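Local atomic coordinates of Phenolphthiocerol/phthiocerol polyketide synthase subunit C (Mycobacterium tuberculosis H37Rv, PDB entry 8QZI), a protein that probably carries growing acyl chains on a phosphopantetheine-bearing carrier domain during polyketide assembly of mycobacterial phthiocerol and phenolphthiocerol lipids. Residues T113-D116 / L117-A120. Residues are numbered along the deposited sequence; the frame is centred on the assembly and turned at random.
Sequences TISD and LATA
Leu117 turns back along the chain toward Ile114, and its CD1 branch meets Ile114 O at 3.0 Å, too close for relaxed CH...O packing, so the detail of that approach is doubtful. Chi1 (-51°), with CG beside the backbone N and anti to the carbonyl carbon, accounts for the direction; chi2 is off a staggered value, leaving the methyls no more certain. Leu117 also packs on Leu107, while Ile114 reaches Ile72 and Leu78, so both residues face the interior. Asp116 adjoins Leu117 directly: its CB lies 3.7 Å from Leu117 N, a proximity that follows from chain connectivity. On this more exposed flank the side chains of Asp116 and Thr119 extend alongside each other, with Asp116 OD1 3.8 Å from Thr119 OG1, beyond hydrogen-bonding range. Asp116 O and Ala120 N, 4.5 Å apart, are not hydrogen-bonded. The Ala118 methyl CB rests 3.5 Å from Ser115 O. This loop leads into helix 119-124, consistent with the entry to the last helix of a carrier-protein bundle. With no hydrogen bond between 113-116 and 117-120, the local contacts are van der Waals approaches of carbon to backbone atoms, whereas Thr113 OG1, bonded to His74 O, and the Ser115 backbone, also bonded to His74, tie the loop to the fold.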
loop_
_atom_site.group_PDB
_atom_site.type_symbol
_atom_site.label_atom_id
_atom_site.label_comp_id
_atom_site.label_asym_id
_atom_site.label_seq_id
_atom_site.Cartn_x
_atom_site.Cartn_y
_atom_site.Cartn_z
ATOM N N THR F 113 6.221 -8.190 -15.293
ATOM C CA THR F 113 6.631 -9.204 -14.337
ATOM C C THR F 113 7.747 -8.668 -13.459
ATOM O O THR F 113 7.533 -7.787 -12.619
ATOM C CB THR F 113 7.102 -10.460 -15.068
ATOM O OG1 THR F 113 8.115 -10.102 -16.020
ATOM C CG2 THR F 113 5.935 -11.131 -15.792
ATOM N N ILE F 114 8.945 -9.204 -13.663
ATOM C CA ILE F 114 10.149 -8.757 -12.976
ATOM C C ILE F 114 11.086 -8.034 -13.940
ATOM O O ILE F 114 11.394 -6.858 -13.752
ATOM C CB ILE F 114 10.859 -9.938 -12.272
ATOM C CG1 ILE F 114 12.350 -9.633 -12.041
ATOM C CG2 ILE F 114 10.652 -11.227 -13.051
ATOM C CD1 ILE F 114 13.305 -10.337 -12.987
ATOM N N SER F 115 11.529 -8.719 -14.998
ATOM C CA SER F 115 12.477 -8.163 -15.954
ATOM C C SER F 115 11.830 -7.842 -17.290
ATOM O O SER F 115 12.462 -7.993 -18.338
ATOM C CB SER F 115 13.655 -9.105 -16.180
ATOM O OG SER F 115 14.343 -8.771 -17.378
ATOM N N ASP F 116 10.570 -7.423 -17.281
ATOM C CA ASP F 116 10.022 -6.678 -18.406
ATOM C C ASP F 116 9.940 -5.186 -18.097
ATOM O O ASP F 116 9.115 -4.462 -18.667
ATOM C CB ASP F 116 8.674 -7.244 -18.837
ATOM C CG ASP F 116 8.721 -7.805 -20.247
ATOM O OD1 ASP F 116 8.388 -7.070 -21.205
ATOM O OD2 ASP F 116 9.137 -8.972 -20.397
ATOM N N LEU F 117 10.772 -4.728 -17.160
ATOM C CA LEU F 117 11.412 -3.426 -17.266
ATOM C C LEU F 117 12.670 -3.503 -18.119
ATOM O O LEU F 117 13.560 -2.659 -17.982
ATOM C CB LEU F 117 11.748 -2.857 -15.888
ATOM C CG LEU F 117 10.708 -2.771 -14.769
ATOM C CD1 LEU F 117 10.989 -3.846 -13.738
ATOM C CD2 LEU F 117 10.687 -1.390 -14.110
ATOM N N ALA F 118 12.795 -4.544 -18.954
ATOM C CA ALA F 118 13.806 -4.550 -20.005
ATOM C C ALA F 118 13.387 -3.490 -20.998
ATOM O O ALA F 118 13.988 -2.415 -21.057
ATOM C CB ALA F 118 13.936 -5.917 -20.684
ATOM N N THR F 119 12.312 -3.771 -21.727
ATOM C CA THR F 119 11.741 -2.873 -22.723
ATOM C C THR F 119 11.602 -1.433 -22.233
ATOM O O THR F 119 12.295 -0.534 -22.724
ATOM C CB THR F 119 10.373 -3.406 -23.157
ATOM O OG1 THR F 119 10.465 -4.819 -23.374
ATOM C CG2 THR F 119 9.886 -2.720 -24.446
ATOM N N ALA F 120 10.716 -1.208 -21.260
ATOM C CA ALA F 120 10.250 0.150 -20.979
ATOM C C ALA F 120 11.388 1.075 -20.554
ATOM O O ALA F 120 11.452 2.230 -20.987
ATOM C CB ALA F 120 9.151 0.109 -19.915
#